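Local coordinates for putative lipoprotein (Bacteroides ovatus, PDB 3OQQ) that is of unknown function but is probably an extracellular calcium-binding lipoprotein, rich in antiparallel beta strands, at residues T169-L177 with R316-L326; K201-L212 with A255-Q263. All blocks are in the same frame, centred on the assembly; numbering follows the deposited sequence.

Contact 1: residues T169-L177 with R316-L326; sequences TVGGKEELL and RDAQLAAFREL
Arg316 reaches from the helix to Glu174 of the strand and closes a two-pronged, end-on salt bridge: NH1 donates to OE1 (2.6 Å, 175° at the hydrogen) and NH2 to OE2, each oxygen using its syn lone pair. Carboxylate and guanidinium lie nearly coplanar. Two carbonyls of the loop before the strand add to the grip: Val170 O accepts from NE at 2.9 Å, lying close to the guanidinium plane, and Gly171 O takes a more bent bond from NH2. With NE, NH1 and NH2 all engaged, the group is fixed in rotation. Glu174 OE2 also accepts from His162. An alanine in place of Arg316 would probably leave the largely buried Glu174 carboxylate without its countercharge and the loop carbonyls without these donors.

Apolar contacts continue along the helix. Glu174 CB lies over the face of the Phe323 ring, a CH-pi contact 3.7 Å from the centroid, and the bend at chi2 (66°) turns the carboxylate back to Arg316; Leu176 CB meets the ring edge. Leu176 CD1 presses tightly on Leu326 CD1, and Val170 CG1 meets Leu320 CD2 at 3.9 Å.

Helix 316-326 runs nearly parallel to strand 173-177, at 23°, the axes 9.1 Å apart at the closest. Parent strand 173-184, paired with strands 150-161 and 298-307, thus carries helix 314-328; Leu197 of strand 190-198 touches both Leu176 and Leu326.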
loop_
_atom_site.group_PDB
_atom_site.type_symbol
_atom_site.label_atom_id
_atom_site.label_comp_id
_atom_site.label_asym_id
_atom_site.label_seq_id
_atom_site.Cartn_x
_atom_site.Cartn_y
_atom_site.Cartn_z
ATOM N N THR A 169 15.371 -17.230 -17.875
ATOM C CA THR A 169 15.354 -17.895 -16.572
ATOM C C THR A 169 16.316 -17.107 -15.670
ATOM O O THR A 169 17.328 -16.604 -16.162
ATOM C CB THR A 169 15.733 -19.371 -16.727
ATOM N N VAL A 170 16.018 -16.942 -14.378
ATOM C CA VAL A 170 16.944 -16.115 -13.614
ATOM C C VAL A 170 17.336 -16.721 -12.249
ATOM O O VAL A 170 16.574 -17.480 -11.644
ATOM C CB VAL A 170 16.377 -14.679 -13.477
ATOM C CG1 VAL A 170 15.186 -14.612 -12.514
ATOM C CG2 VAL A 170 17.467 -13.667 -13.124
ATOM N N GLY A 171 18.554 -16.386 -11.821
ATOM C CA GLY A 171 19.103 -16.739 -10.519
ATOM C C GLY A 171 18.825 -15.595 -9.560
ATOM O O GLY A 171 17.730 -15.024 -9.582
ATOM N N GLY A 172 19.831 -15.229 -8.761
ATOM C CA GLY A 172 19.746 -14.141 -7.792
ATOM C C GLY A 172 18.565 -14.272 -6.848
ATOM O O GLY A 172 18.225 -15.382 -6.415
ATOM N N LYS A 173 17.916 -13.142 -6.537
ATOM C CA LYS A 173 16.752 -13.137 -5.643
ATOM C C LYS A 173 15.937 -11.867 -5.793
ATOM O O LYS A 173 16.339 -10.953 -6.509
ATOM C CB LYS A 173 17.164 -13.331 -4.166
ATOM C CG LYS A 173 18.080 -12.259 -3.586
ATOM C CD LYS A 173 18.887 -12.839 -2.443
ATOM C CE LYS A 173 19.705 -11.794 -1.738
ATOM N NZ LYS A 173 20.315 -12.333 -0.493
ATOM N N GLU A 174 14.768 -11.837 -5.128
ATOM C CA GLU A 174 13.859 -10.696 -5.060
ATOM C C GLU A 174 13.837 -10.219 -3.643
ATOM O O GLU A 174 14.063 -10.995 -2.706
ATOM C CB GLU A 174 12.429 -11.058 -5.497
ATOM C CG GLU A 174 12.248 -11.503 -6.926
ATOM C CD GLU A 174 12.909 -12.816 -7.282
ATOM O OE1 GLU A 174 12.619 -13.840 -6.621
ATOM O OE2 GLU A 174 13.744 -12.814 -8.214
ATOM N N GLU A 175 13.550 -8.950 -3.489
ATOM C CA GLU A 175 13.381 -8.291 -2.212
ATOM C C GLU A 175 12.106 -7.536 -2.262
ATOM O O GLU A 175 11.702 -7.075 -3.323
ATOM C CB GLU A 175 14.534 -7.342 -1.923
ATOM C CG GLU A 175 15.632 -7.963 -1.098
ATOM C CD GLU A 175 16.636 -6.938 -0.624
ATOM O OE1 GLU A 175 16.216 -5.813 -0.254
ATOM O OE2 GLU A 175 17.843 -7.271 -0.607
ATOM N N LEU A 176 11.475 -7.415 -1.124
ATOM C CA LEU A 176 10.251 -6.667 -0.937
ATOM C C LEU A 176 10.491 -5.718 0.204
ATOM O O LEU A 176 10.976 -6.142 1.254
ATOM C CB LEU A 176 9.081 -7.626 -0.633
ATOM C CG LEU A 176 7.703 -7.005 -0.543
ATOM C CD1 LEU A 176 6.729 -7.850 -1.236
ATOM C CD2 LEU A 176 7.262 -6.796 0.908
ATOM N N LEU A 177 10.228 -4.436 -0.019
ATOM C CA LEU A 177 10.281 -3.428 1.022
ATOM C C LEU A 177 8.881 -2.822 1.159
ATOM O O LEU A 177 8.371 -2.207 0.203
ATOM C CB LEU A 177 11.344 -2.342 0.751
ATOM C CG LEU A 177 11.563 -1.305 1.865
ATOM C CD1 LEU A 177 12.254 -1.951 3.070
ATOM C CD2 LEU A 177 12.431 -0.148 1.356
ATOM N N ARG A 316 10.964 -21.608 -9.198
ATOM C CA ARG A 316 11.679 -20.329 -9.266
ATOM C C ARG A 316 10.823 -19.302 -10.008
ATOM O O ARG A 316 10.741 -18.145 -9.586
ATOM C CB ARG A 316 13.051 -20.490 -9.944
ATOM C CG ARG A 316 13.786 -19.172 -10.244
ATOM C CD ARG A 316 14.265 -18.471 -8.989
ATOM N NE ARG A 316 14.850 -17.163 -9.275
ATOM C CZ ARG A 316 14.464 -16.032 -8.695
ATOM N NH1 ARG A 316 13.489 -16.039 -7.791
ATOM N NH2 ARG A 316 15.055 -14.884 -9.008
ATOM N N ASP A 317 10.174 -19.740 -11.105
ATOM C CA ASP A 317 9.278 -18.907 -11.902
ATOM C C ASP A 317 8.082 -18.528 -11.059
ATOM O O ASP A 317 7.605 -17.403 -11.165
ATOM C CB ASP A 317 8.832 -19.650 -13.177
ATOM C CG ASP A 317 9.932 -19.857 -14.202
ATOM O OD1 ASP A 317 10.564 -18.857 -14.607
ATOM O OD2 ASP A 317 10.142 -21.015 -14.618
ATOM N N ALA A 318 7.635 -19.459 -10.178
ATOM C CA ALA A 318 6.518 -19.265 -9.255
ATOM C C ALA A 318 6.869 -18.230 -8.189
ATOM O O ALA A 318 6.004 -17.439 -7.820
ATOM C CB ALA A 318 6.144 -20.579 -8.598
ATOM N N GLN A 319 8.135 -18.247 -7.698
ATOM C CA GLN A 319 8.641 -17.334 -6.675
ATOM C C GLN A 319 8.701 -15.888 -7.192
ATOM O O GLN A 319 8.238 -14.963 -6.516
ATOM C CB GLN A 319 10.041 -17.783 -6.233
ATOM C CG GLN A 319 10.643 -16.911 -5.120
ATOM C CD GLN A 319 12.026 -17.340 -4.722
ATOM O OE1 GLN A 319 12.792 -17.885 -5.522
ATOM N NE2 GLN A 319 12.408 -17.041 -3.492
ATOM N N LEU A 320 9.310 -15.706 -8.381
ATOM C CA LEU A 320 9.473 -14.414 -9.025
ATOM C C LEU A 320 8.091 -13.819 -9.335
ATOM O O LEU A 320 7.878 -12.616 -9.130
ATOM C CB LEU A 320 10.347 -14.562 -10.283
ATOM C CG LEU A 320 10.558 -13.323 -11.177
ATOM C CD1 LEU A 320 11.256 -12.165 -10.422
ATOM C CD2 LEU A 320 11.348 -13.699 -12.436
ATOM N N ALA A 321 7.148 -14.675 -9.764
ATOM C CA ALA A 321 5.779 -14.263 -10.054
ATOM C C ALA A 321 5.066 -13.839 -8.752
ATOM O O ALA A 321 4.351 -12.847 -8.758
ATOM C CB ALA A 321 5.028 -15.400 -10.735
ATOM N N ALA A 322 5.301 -14.563 -7.633
ATOM C CA ALA A 322 4.715 -14.247 -6.315
ATOM C C ALA A 322 5.151 -12.852 -5.817
ATOM O O ALA A 322 4.314 -12.106 -5.321
ATOM C CB ALA A 322 5.116 -15.300 -5.305
ATOM N N PHE A 323 6.454 -12.498 -5.963
ATOM C CA PHE A 323 6.944 -11.160 -5.593
ATOM C C PHE A 323 6.372 -10.108 -6.535
ATOM O O PHE A 323 5.942 -9.059 -6.075
ATOM C CB PHE A 323 8.481 -11.085 -5.609
ATOM C CG PHE A 323 9.121 -11.605 -4.350
ATOM C CD1 PHE A 323 9.339 -10.764 -3.262
ATOM C CD2 PHE A 323 9.527 -12.937 -4.254
ATOM C CE1 PHE A 323 9.932 -11.247 -2.095
ATOM C CE2 PHE A 323 10.123 -13.418 -3.082
ATOM C CZ PHE A 323 10.296 -12.574 -2.004
ATOM N N ARG A 324 6.338 -10.405 -7.840
ATOM C CA ARG A 324 5.864 -9.458 -8.865
ATOM C C ARG A 324 4.373 -9.148 -8.756
ATOM O O ARG A 324 3.991 -7.977 -8.829
ATOM C CB ARG A 324 6.167 -9.971 -10.267
ATOM C CG ARG A 324 7.572 -9.666 -10.749
ATOM C CD ARG A 324 7.739 -10.176 -12.169
ATOM N NE ARG A 324 9.125 -10.088 -12.614
ATOM C CZ ARG A 324 9.617 -10.724 -13.670
ATOM N NH1 ARG A 324 8.838 -11.509 -14.403
ATOM N NH2 ARG A 324 10.894 -10.583 -13.999
ATOM N N GLU A 325 3.545 -10.189 -8.567
ATOM C CA GLU A 325 2.091 -10.098 -8.456
ATOM C C GLU A 325 1.646 -9.297 -7.236
ATOM O O GLU A 325 0.510 -8.828 -7.228
ATOM C CB GLU A 325 1.460 -11.504 -8.433
ATOM C CG GLU A 325 1.296 -12.093 -9.822
ATOM C CD GLU A 325 0.157 -11.478 -10.606
ATOM O OE1 GLU A 325 -1.005 -11.907 -10.412
ATOM O OE2 GLU A 325 0.422 -10.529 -11.378
ATOM N N LEU A 326 2.511 -9.100 -6.221
ATOM C CA LEU A 326 2.114 -8.256 -5.082
ATOM C C LEU A 326 1.996 -6.789 -5.514
ATOM O O LEU A 326 1.203 -6.041 -4.935
ATOM C CB LEU A 326 3.074 -8.386 -3.873
ATOM C CG LEU A 326 3.092 -9.762 -3.222
ATOM C CD1 LEU A 326 4.232 -9.880 -2.255
ATOM C CD2 LEU A 326 1.772 -10.059 -2.530
#

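Contact 2: residues K201-L212 with A255-Q263; sequences KSEYVDRITASL and AILTVDKAQ
Strands 205-212 and 255-263 run antiparallel at 165°, their axes 7.6 Å apart at the closest, and no backbone hydrogen bond joins them: they meet through side chains. Ile208, Ala210 and Leu212 face Val259, Leu257 and Ala255. Ile208 CG2 meets Val259 CG1 at 3.8 Å, the two side chains sliding past each other in opposite directions. Ala210 CB sits between Leu257 CD2 and Val259 CG2, and Leu257 CD2 also comes within 3.3 Å of Ser211 O. Farther along, Leu212 spreads its two methyls, CD1 meeting the Ala255 carbonyl and CB, CD2 against Leu257 CB at 3.8 Å.

This is face-to-face packing of two beta layers, as in a sandwich: strand 205-215 pairs with 221-230 and 298-307, strand 253-263 with 234-242 and 266-272. Leu305, Ala301 and Val303 of strand 298-307 extend the same apolar interface. Facing Ile306, Asp206 and Arg207 form a classic beta bulge.

At the other end Lys261 reaches across the start of the first strand. Its chain is extended beyond CG, so the aliphatic part passes Ser202 CB and Val205 CG1 before NZ donates to Val205 O (3.0 Å), from above the carbonyl plane. A water that donates to Ser202 O weakly accepts from NZ too. Another water takes the N-H of Ser202 and donates to Lys261 O (2.7 Å) and Gln263 O, bridging the segments. Around the lysine, Asp260 OD1 accepts from Ala262 N in an Asx turn, and its OD2 from Gln263 NE2.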
loop_
_atom_site.group_PDB
_atom_site.type_symbol
_atom_site.label_atom_id
_atom_site.label_comp_id
_atom_site.label_asym_id
_atom_site.label_seq_id
_atom_site.Cartn_x
_atom_site.Cartn_y
_atom_site.Cartn_z
ATOM N N LYS A 201 4.363 -17.008 -0.100
ATOM C CA LYS A 201 4.554 -18.169 0.774
ATOM C C LYS A 201 5.920 -18.163 1.472
ATOM O O LYS A 201 6.866 -17.553 0.971
ATOM C CB LYS A 201 4.367 -19.466 -0.032
ATOM C CG LYS A 201 3.026 -19.525 -0.762
ATOM C CD LYS A 201 2.671 -20.928 -1.167
ATOM C CE LYS A 201 1.762 -20.963 -2.372
ATOM N NZ LYS A 201 2.511 -21.344 -3.600
ATOM N N SER A 202 6.019 -18.867 2.618
ATOM C CA SER A 202 7.245 -18.961 3.420
ATOM C C SER A 202 8.406 -19.576 2.597
ATOM O O SER A 202 9.539 -19.140 2.737
ATOM C CB SER A 202 7.005 -19.760 4.708
ATOM O OG SER A 202 6.600 -21.092 4.445
ATOM N N GLU A 203 8.096 -20.519 1.696
ATOM C CA GLU A 203 9.029 -21.197 0.785
ATOM C C GLU A 203 9.774 -20.175 -0.088
ATOM O O GLU A 203 10.864 -20.472 -0.563
ATOM C CB GLU A 203 8.270 -22.195 -0.135
ATOM C CG GLU A 203 7.639 -23.395 0.568
ATOM C CD GLU A 203 6.308 -23.210 1.287
ATOM O OE1 GLU A 203 5.836 -22.055 1.404
ATOM O OE2 GLU A 203 5.755 -24.226 1.772
ATOM N N TYR A 204 9.187 -18.975 -0.284
ATOM C CA TYR A 204 9.783 -17.926 -1.103
ATOM C C TYR A 204 10.557 -16.889 -0.295
ATOM O O TYR A 204 11.246 -16.064 -0.891
ATOM C CB TYR A 204 8.692 -17.192 -1.917
ATOM C CG TYR A 204 7.802 -18.065 -2.787
ATOM C CD1 TYR A 204 8.306 -19.202 -3.420
ATOM C CD2 TYR A 204 6.465 -17.740 -2.997
ATOM C CE1 TYR A 204 7.502 -19.984 -4.241
ATOM C CE2 TYR A 204 5.649 -18.524 -3.808
ATOM C CZ TYR A 204 6.175 -19.640 -4.433
ATOM O OH TYR A 204 5.376 -20.404 -5.241
ATOM N N VAL A 205 10.393 -16.873 1.038
ATOM C CA VAL A 205 10.975 -15.855 1.908
ATOM C C VAL A 205 12.039 -16.470 2.801
ATOM O O VAL A 205 11.740 -17.340 3.605
ATOM C CB VAL A 205 9.874 -15.139 2.738
ATOM C CG1 VAL A 205 10.480 -14.092 3.661
ATOM C CG2 VAL A 205 8.817 -14.518 1.823
ATOM N N ASP A 206 13.264 -15.976 2.678
ATOM C CA ASP A 206 14.427 -16.454 3.432
ATOM C C ASP A 206 14.540 -15.689 4.745
ATOM O O ASP A 206 14.507 -16.310 5.803
ATOM C CB ASP A 206 15.709 -16.283 2.570
ATOM C CG ASP A 206 17.038 -16.699 3.192
ATOM O OD1 ASP A 206 17.032 -17.244 4.316
ATOM O OD2 ASP A 206 18.083 -16.462 2.562
ATOM N N ARG A 207 14.659 -14.351 4.665
ATOM C CA ARG A 207 14.851 -13.460 5.810
ATOM C C ARG A 207 13.798 -12.417 5.919
ATOM O O ARG A 207 13.286 -11.911 4.907
ATOM C CB ARG A 207 16.214 -12.706 5.741
ATOM C CG ARG A 207 17.470 -13.538 5.500
ATOM C CD ARG A 207 17.748 -14.431 6.675
ATOM N NE ARG A 207 18.858 -15.352 6.452
ATOM C CZ ARG A 207 19.987 -15.343 7.154
ATOM N NH1 ARG A 207 20.173 -14.446 8.115
ATOM N NH2 ARG A 207 20.940 -16.231 6.898
ATOM N N ILE A 208 13.552 -12.004 7.169
ATOM C CA ILE A 208 12.654 -10.901 7.508
ATOM C C ILE A 208 13.445 -9.852 8.289
ATOM O O ILE A 208 14.104 -10.195 9.277
ATOM C CB ILE A 208 11.447 -11.398 8.362
ATOM C CG1 ILE A 208 10.556 -12.406 7.612
ATOM C CG2 ILE A 208 10.624 -10.227 8.945
ATOM C CD1 ILE A 208 9.677 -13.223 8.504
ATOM N N THR A 209 13.316 -8.573 7.900
ATOM C CA THR A 209 13.824 -7.452 8.683
ATOM C C THR A 209 12.585 -6.657 9.040
ATOM O O THR A 209 11.816 -6.329 8.147
ATOM C CB THR A 209 14.922 -6.670 7.978
ATOM O OG1 THR A 209 16.093 -7.481 7.952
ATOM C CG2 THR A 209 15.241 -5.338 8.681
ATOM N N ALA A 210 12.328 -6.431 10.340
ATOM C CA ALA A 210 11.128 -5.691 10.737
ATOM C C ALA A 210 11.520 -4.567 11.672
ATOM O O ALA A 210 12.282 -4.807 12.606
ATOM C CB ALA A 210 10.118 -6.627 11.390
ATOM N N SER A 211 11.020 -3.342 11.403
ATOM C CA SER A 211 11.309 -2.130 12.184
ATOM C C SER A 211 10.079 -1.320 12.505
ATOM O O SER A 211 9.145 -1.215 11.698
ATOM C CB SER A 211 12.275 -1.209 11.428
ATOM O OG SER A 211 13.376 -1.892 10.853
ATOM N N LEU A 212 10.092 -0.743 13.701
ATOM C CA LEU A 212 9.123 0.237 14.191
ATOM C C LEU A 212 9.866 1.531 14.196
ATOM O O LEU A 212 10.990 1.578 14.712
ATOM C CB LEU A 212 8.605 -0.129 15.574
ATOM C CG LEU A 212 7.568 -1.251 15.588
ATOM C CD1 LEU A 212 7.317 -1.734 17.018
ATOM C CD2 LEU A 212 6.279 -0.806 14.879
ATOM N N ALA A 255 3.793 0.042 20.347
ATOM C CA ALA A 255 3.633 -0.436 18.965
ATOM C C ALA A 255 4.200 -1.833 18.904
ATOM O O ALA A 255 5.202 -2.102 19.564
ATOM C CB ALA A 255 4.334 0.495 17.981
ATOM N N ILE A 256 3.504 -2.750 18.230
ATOM C CA ILE A 256 3.942 -4.151 18.081
ATOM C C ILE A 256 3.831 -4.524 16.604
ATOM O O ILE A 256 2.724 -4.517 16.057
ATOM C CB ILE A 256 3.163 -5.164 18.971
ATOM C CG1 ILE A 256 3.070 -4.727 20.458
ATOM C CG2 ILE A 256 3.748 -6.582 18.819
ATOM C CD1 ILE A 256 1.964 -5.451 21.272
ATOM N N LEU A 257 4.961 -4.881 15.981
ATOM C CA LEU A 257 4.982 -5.279 14.580
ATOM C C LEU A 257 5.277 -6.766 14.490
ATOM O O LEU A 257 6.323 -7.222 14.941
ATOM C CB LEU A 257 6.015 -4.457 13.791
ATOM C CG LEU A 257 6.339 -4.879 12.360
ATOM C CD1 LEU A 257 5.095 -4.840 11.457
ATOM C CD2 LEU A 257 7.431 -4.029 11.827
ATOM N N THR A 258 4.319 -7.524 13.939
ATOM C CA THR A 258 4.455 -8.961 13.780
ATOM C C THR A 258 4.501 -9.272 12.300
ATOM O O THR A 258 3.673 -8.793 11.530
ATOM C CB THR A 258 3.332 -9.718 14.515
ATOM O OG1 THR A 258 3.301 -9.284 15.873
ATOM C CG2 THR A 258 3.526 -11.245 14.479
ATOM N N VAL A 259 5.496 -10.060 11.902
ATOM C CA VAL A 259 5.601 -10.550 10.529
ATOM C C VAL A 259 5.525 -12.083 10.616
ATOM O O VAL A 259 6.387 -12.704 11.233
ATOM C CB VAL A 259 6.850 -10.036 9.765
ATOM C CG1 VAL A 259 6.858 -10.564 8.338
ATOM C CG2 VAL A 259 6.907 -8.510 9.758
ATOM N N ASP A 260 4.477 -12.679 10.025
ATOM C CA ASP A 260 4.289 -14.133 10.022
ATOM C C ASP A 260 4.331 -14.618 8.575
ATOM O O ASP A 260 3.345 -14.459 7.851
ATOM C CB ASP A 260 2.968 -14.522 10.724
ATOM C CG ASP A 260 2.739 -16.021 10.945
ATOM O OD1 ASP A 260 3.426 -16.830 10.302
ATOM O OD2 ASP A 260 1.832 -16.373 11.727
ATOM N N LYS A 261 5.481 -15.208 8.152
ATOM C CA LYS A 261 5.637 -15.648 6.773
ATOM C C LYS A 261 5.037 -17.038 6.558
ATOM O O LYS A 261 4.930 -17.465 5.423
ATOM C CB LYS A 261 7.135 -15.641 6.370
ATOM C CG LYS A 261 7.999 -16.794 6.988
ATOM C CD LYS A 261 9.387 -16.762 6.402
ATOM C CE LYS A 261 10.306 -17.830 6.952
ATOM N NZ LYS A 261 11.726 -17.530 6.588
ATOM N N ALA A 262 4.627 -17.725 7.630
ATOM C CA ALA A 262 4.215 -19.124 7.573
ATOM C C ALA A 262 2.691 -19.390 7.448
ATOM O O ALA A 262 2.277 -20.546 7.488
ATOM C CB ALA A 262 4.782 -19.861 8.782
ATOM N N GLN A 263 1.885 -18.380 7.220
ATOM C CA GLN A 263 0.441 -18.586 7.057
ATOM C C GLN A 263 0.135 -19.132 5.663
ATOM O O GLN A 263 0.860 -18.811 4.733
ATOM C CB GLN A 263 -0.327 -17.284 7.319
ATOM C CG GLN A 263 -0.315 -16.867 8.802
ATOM C CD GLN A 263 -0.913 -17.892 9.745
ATOM O OE1 GLN A 263 -2.020 -18.407 9.535
ATOM N NE2 GLN A 263 -0.171 -18.243 10.793
HETATM O O HOH W 1 3.254 -18.964 4.004
HETATM O O HOH W 2 11.332 -19.914 4.421
#

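The centres of contacts 1 and 2 lie 16 Å apart, and the two touch at Tyr204. Its carbonyl O probably accepts a hydrogen bond from Gln319 NE2 of the helix, while its hydroxyl packs on Ala318 and its ring on Ala322. Along the chain the order is 169-177, 201-212, 255-263, 316-326, so both segments of contact 2 fall between those of contact 1. Strand 298-307 runs between strands 173-184 and 205-215 and pairs with each, so the strands carrying the two contacts lie on either side of it: one packs against helix 314-328, the other against strand 253-263 of a second sheet. Together they tie helix and second sheet to a common set of strands.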